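Local coordinates for protein homoserine O-acetyltransferase (Bacillus anthracis str. 'Ames Ancestor', PDB 3I1I) that probably transfers an acetyl group from acetyl-CoA to the hydroxyl of L-homoserine, a step towards methionine, at residues C48-A53 and M152-G157; S52-A57 and L94-V99. All coordinates share one frame; numbering follows the deposited sequence.

Along the chain, strand 44-48 runs into the loop that carries 48-53 and then 52-57, two segments that share S52 and A53. Going on along the chain, contact 2 closes first, joining 52-57 to 94-99, in the loop after strand 87-91, with 36 residues in between. Contact 1 closes a longer loop, from 48-53 to the end of strand 150-154 and the start of helix 156-167, so contact 2 nests inside it apart from the shared residues. Their centres lie about 9 Å apart, and H49 of contact 1 packs its CB against T54 O of contact 2. Together they tie the loops following three neighbouring sheet strands to one another.

Contact 1 (C48-A53 and M152-G157); sequences CHYFSA and MGPSAG
The Y50 side chain sets CG between its backbone N and carbonyl carbon (chi1 58°), and from there the ring crosses the P154 ring obliquely, with CD2 3.8 Å from P154 CG. Y50 CB also lies 3.6 Å from P154 O. C48 turns SG beside its own backbone N, opposite the carbonyl carbon (chi1 -55°), and its CB presses on G157 O at 3.2 Å. One backbone hydrogen bond joins the two segments, from C48 N to M152 O at 2.8 Å. Two glycines lie directly against C48 O: the CA atoms of G153 and G157 both offer it a CA-H, the latter at 3.3 Å. Further along, water 1 accepts from F51 N and A156 N and so bridges loop 48-53 to the start of helix 156-167. The loop 48-53 is also braced from within, because H49 ND1 and A53 N reach Y50 O from opposite faces of its plane, while A53 CB lies over the centre of the Y50 ring. S155 sits in a strained turn with positive phi (61°), and its OG is hydrogen-bonded to NE2 of H351. Strand, sharp turn at S155 and helix, with G153 and G157, fit the nucleophile elbow of the alpha/beta-hydrolase fold, with S155 the probable nucleophile of a Ser-His-Asp triad completed by H351 and D318.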
loop_
_atom_site.group_PDB
_atom_site.type_symbol
_atom_site.label_atom_id
_atom_site.label_comp_id
_atom_site.label_asym_id
_atom_site.label_seq_id
_atom_site.Cartn_x
_atom_site.Cartn_y
_atom_site.Cartn_z
ATOM N N CYS A 48 -20.862 16.528 10.313
ATOM C CA CYS A 48 -19.612 16.650 9.580
ATOM C C CYS A 48 -19.391 15.383 8.775
ATOM O O CYS A 48 -19.616 14.277 9.287
ATOM C CB CYS A 48 -18.490 16.800 10.564
ATOM S SG CYS A 48 -18.743 18.168 11.699
ATOM N N HIS A 49 -18.914 15.536 7.543
ATOM C CA HIS A 49 -18.788 14.402 6.637
ATOM C C HIS A 49 -17.440 13.665 6.676
ATOM O O HIS A 49 -16.441 14.200 7.145
ATOM C CB HIS A 49 -19.234 14.797 5.222
ATOM C CG HIS A 49 -18.192 15.463 4.382
ATOM N ND1 HIS A 49 -17.082 14.802 3.902
ATOM C CD2 HIS A 49 -18.167 16.694 3.817
ATOM C CE1 HIS A 49 -16.387 15.619 3.126
ATOM N NE2 HIS A 49 -17.035 16.769 3.044
ATOM N N TYR A 50 -17.448 12.418 6.224
ATOM C CA TYR A 50 -16.263 11.566 6.285
ATOM C C TYR A 50 -15.429 11.692 4.992
ATOM O O TYR A 50 -15.842 12.358 4.047
ATOM C CB TYR A 50 -16.617 10.079 6.586
ATOM C CG TYR A 50 -17.545 9.420 5.607
ATOM C CD1 TYR A 50 -17.046 8.746 4.497
ATOM C CD2 TYR A 50 -18.932 9.496 5.765
ATOM C CE1 TYR A 50 -17.901 8.136 3.554
ATOM C CE2 TYR A 50 -19.799 8.893 4.851
ATOM C CZ TYR A 50 -19.264 8.203 3.756
ATOM O OH TYR A 50 -20.090 7.605 2.863
ATOM N N PHE A 51 -14.271 11.019 5.005
ATOM C CA PHE A 51 -13.162 11.156 4.017
ATOM C C PHE A 51 -13.592 11.466 2.593
ATOM O O PHE A 51 -13.280 12.520 2.068
ATOM C CB PHE A 51 -12.280 9.859 4.019
ATOM C CG PHE A 51 -10.961 9.992 3.264
ATOM C CD1 PHE A 51 -9.783 10.192 3.938
ATOM C CD2 PHE A 51 -10.919 9.911 1.879
ATOM C CE1 PHE A 51 -8.595 10.335 3.255
ATOM C CE2 PHE A 51 -9.735 10.058 1.190
ATOM C CZ PHE A 51 -8.571 10.265 1.876
ATOM N N SER A 52 -14.300 10.543 1.977
ATOM C CA SER A 52 -14.640 10.645 0.546
ATOM C C SER A 52 -16.038 11.204 0.259
ATOM O O SER A 52 -16.428 11.256 -0.903
ATOM C CB SER A 52 -14.551 9.251 -0.098
ATOM O OG SER A 52 -15.319 8.367 0.721
ATOM N N ALA A 53 -16.773 11.604 1.292
ATOM C CA ALA A 53 -18.160 12.114 1.137
ATOM C C ALA A 53 -18.225 13.633 0.886
ATOM O O ALA A 53 -17.255 14.238 0.439
ATOM C CB ALA A 53 -19.014 11.723 2.352
HETATM N N MSE A 152 -21.680 16.406 15.367
HETATM C CA MSE A 152 -21.506 14.975 15.193
HETATM C C MSE A 152 -21.070 14.603 13.800
HETATM O O MSE A 152 -21.205 15.377 12.875
HETATM C CB MSE A 152 -22.789 14.249 15.525
HETATM C CG MSE A 152 -23.955 14.704 14.733
HETATM SE SE MSE A 152 -25.630 13.929 15.514
HETATM C CE MSE A 152 -25.195 11.898 15.424
ATOM N N GLY A 153 -20.533 13.399 13.705
ATOM C CA GLY A 153 -20.055 12.847 12.473
ATOM C C GLY A 153 -19.357 11.498 12.652
ATOM O O GLY A 153 -18.925 11.125 13.774
ATOM N N PRO A 154 -19.258 10.736 11.540
ATOM C CA PRO A 154 -18.518 9.479 11.569
ATOM C C PRO A 154 -17.134 9.703 11.048
ATOM O O PRO A 154 -16.968 10.467 10.115
ATOM C CB PRO A 154 -19.310 8.591 10.613
ATOM C CG PRO A 154 -19.762 9.575 9.514
ATOM C CD PRO A 154 -20.043 10.887 10.300
ATOM N N SER A 155 -16.152 9.074 11.686
ATOM C CA SER A 155 -14.765 8.976 11.166
ATOM C C SER A 155 -14.131 10.351 10.989
ATOM O O SER A 155 -14.087 11.083 11.963
ATOM C CB SER A 155 -14.723 8.139 9.903
ATOM O OG SER A 155 -13.386 7.829 9.533
ATOM N N ALA A 156 -13.650 10.746 9.806
ATOM C CA ALA A 156 -13.129 12.138 9.683
ATOM C C ALA A 156 -14.163 13.157 10.138
ATOM O O ALA A 156 -13.810 14.184 10.698
ATOM C CB ALA A 156 -12.658 12.471 8.254
ATOM N N GLY A 157 -15.438 12.856 9.926
ATOM C CA GLY A 157 -16.511 13.711 10.404
ATOM C C GLY A 157 -16.508 13.833 11.929
ATOM O O GLY A 157 -16.756 14.927 12.488
HETATM O O HOH W 1 -13.011 9.178 7.167
#

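Contact 2 (S52-A57 and L94-V99)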
loop_
_atom_site.group_PDB
_atom_site.type_symbol
_atom_site.label_atom_id
_atom_site.label_comp_id
_atom_site.label_asym_id
_atom_site.label_seq_id
_atom_site.Cartn_x
_atom_site.Cartn_y
_atom_site.Cartn_z
ATOM N N SER A 52 -14.300 10.543 1.977
ATOM C CA SER A 52 -14.640 10.645 0.546
ATOM C C SER A 52 -16.038 11.204 0.259
ATOM O O SER A 52 -16.428 11.256 -0.903
ATOM C CB SER A 52 -14.551 9.251 -0.098
ATOM O OG SER A 52 -15.319 8.367 0.721
ATOM N N ALA A 53 -16.773 11.604 1.292
ATOM C CA ALA A 53 -18.160 12.114 1.137
ATOM C C ALA A 53 -18.225 13.633 0.886
ATOM O O ALA A 53 -17.255 14.238 0.439
ATOM C CB ALA A 53 -19.014 11.723 2.352
ATOM N N THR A 54 -19.385 14.226 1.169
ATOM C CA THR A 54 -19.721 15.608 0.854
ATOM C C THR A 54 -20.754 16.113 1.875
ATOM O O THR A 54 -21.169 15.373 2.760
ATOM C CB THR A 54 -20.342 15.751 -0.591
ATOM O OG1 THR A 54 -21.703 15.252 -0.632
ATOM C CG2 THR A 54 -19.515 15.030 -1.627
ATOM N N SER A 55 -21.211 17.355 1.698
ATOM C CA SER A 55 -22.246 17.946 2.546
ATOM C C SER A 55 -23.600 17.187 2.519
ATOM O O SER A 55 -24.455 17.402 3.377
ATOM C CB SER A 55 -22.481 19.408 2.127
ATOM O OG SER A 55 -23.141 19.453 0.857
ATOM N N HIS A 56 -23.776 16.307 1.538
ATOM C CA HIS A 56 -25.049 15.622 1.314
ATOM C C HIS A 56 -25.305 14.503 2.300
ATOM O O HIS A 56 -25.266 13.329 1.969
ATOM C CB HIS A 56 -25.108 15.075 -0.122
ATOM C CG HIS A 56 -26.497 14.813 -0.597
ATOM N ND1 HIS A 56 -27.553 15.657 -0.298
ATOM C CD2 HIS A 56 -27.005 13.825 -1.373
ATOM C CE1 HIS A 56 -28.655 15.173 -0.848
ATOM N NE2 HIS A 56 -28.347 14.065 -1.510
ATOM N N ALA A 57 -25.554 14.896 3.536
ATOM C CA ALA A 57 -25.802 13.955 4.612
ATOM C C ALA A 57 -27.192 13.315 4.520
ATOM O O ALA A 57 -27.409 12.256 5.079
ATOM C CB ALA A 57 -25.651 14.659 5.975
ATOM N N LEU A 94 -12.813 21.154 3.266
ATOM C CA LEU A 94 -11.651 21.543 2.429
ATOM C C LEU A 94 -11.015 20.319 1.669
ATOM O O LEU A 94 -11.033 19.184 2.172
ATOM C CB LEU A 94 -10.550 22.162 3.305
ATOM C CG LEU A 94 -10.597 23.610 3.804
ATOM C CD1 LEU A 94 -9.490 23.778 4.863
ATOM C CD2 LEU A 94 -10.412 24.588 2.617
ATOM N N CYS A 95 -10.467 20.581 0.489
ATOM C CA CYS A 95 -9.897 19.554 -0.367
ATOM C C CYS A 95 -10.823 18.348 -0.600
ATOM O O CYS A 95 -10.347 17.200 -0.702
ATOM C CB CYS A 95 -8.589 19.060 0.216
ATOM S SG CYS A 95 -7.406 20.382 0.460
ATOM N N ASN A 96 -12.132 18.609 -0.710
ATOM C CA ASN A 96 -13.081 17.539 -0.915
ATOM C C ASN A 96 -12.598 16.728 -2.103
ATOM O O ASN A 96 -12.213 17.307 -3.122
ATOM C CB ASN A 96 -14.486 18.077 -1.165
ATOM C CG ASN A 96 -15.525 16.979 -1.159
ATOM O OD1 ASN A 96 -15.674 16.254 -2.141
ATOM N ND2 ASN A 96 -16.268 16.857 -0.056
ATOM N N VAL A 97 -12.593 15.409 -1.977
ATOM C CA VAL A 97 -11.997 14.570 -3.019
ATOM C C VAL A 97 -12.871 14.470 -4.262
ATOM O O VAL A 97 -12.356 14.328 -5.381
ATOM C CB VAL A 97 -11.628 13.150 -2.507
ATOM C CG1 VAL A 97 -10.756 13.269 -1.282
ATOM C CG2 VAL A 97 -12.882 12.314 -2.230
ATOM N N GLN A 98 -14.182 14.552 -4.075
ATOM C CA GLN A 98 -15.138 14.452 -5.182
ATOM C C GLN A 98 -15.239 15.766 -5.884
ATOM O O GLN A 98 -16.345 16.304 -6.040
ATOM C CB GLN A 98 -16.523 14.122 -4.668
ATOM C CG GLN A 98 -16.635 12.784 -4.062
ATOM C CD GLN A 98 -18.081 12.440 -3.826
ATOM O OE1 GLN A 98 -18.918 12.565 -4.742
ATOM N NE2 GLN A 98 -18.404 12.003 -2.593
ATOM N N VAL A 99 -14.087 16.288 -6.303
ATOM C CA VAL A 99 -14.007 17.663 -6.799
ATOM C C VAL A 99 -14.667 17.798 -8.166
ATOM O O VAL A 99 -15.109 18.872 -8.509
ATOM C CB VAL A 99 -12.550 18.190 -6.899
ATOM C CG1 VAL A 99 -11.990 17.955 -8.299
ATOM C CG2 VAL A 99 -12.527 19.699 -6.569
HETATM O O HOH W 2 -14.304 14.310 0.252
#
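Neither 52-57 nor 94-99 is regular helix or strand; the two loops come closest at S52 and V97, whose CA atoms are 5.9 Å apart, and again at T54 and N96. Two side-chain amides from 94-99 hold consecutive carbonyls of the other loop. Q98 gives NE2 to S52 O at 2.7 Å, a fairly straight bond (161° at the hydrogen) that lies in the carbonyl plane and close to the plane of the amide. N96 gives ND2 to A53 O at 2.8 Å, on a lone pair of that oxygen, although the oxygen is tilted from the N96 amide plane. Its CG stands opposite the backbone N (chi1 -171°), which carries the amide across to A53. Water 2 donates to A53 O as well and accepts from V97 N, adding a water-mediated link to the two direct bonds. In alpha/beta-hydrolase terms these are loops that follow two adjacent parallel strands, 44-48 and 87-91, at the same end of the sheet. Both amides are positioned by further bonds. N96 OD1 accepts from Q98 N, forming an Asx turn that couples the two donors, and Q98 OE1 is bonded to ND2 of N101, which helps to fix how that amide is rotated. Van der Waals contacts lie beside them: V97 CG2 lies 3.7 Å from S52 CA, and the T54 side chain crosses that of Q98 at about a right angle, with CG2 3.4 Å from NE2. The other branch of T54 works within its own loop, where OG1 accepts from H56 N in an ST turn. Beyond the contact, T54 O takes a bond from NE1 of W70, and S55 N is bonded to OD1 of D92.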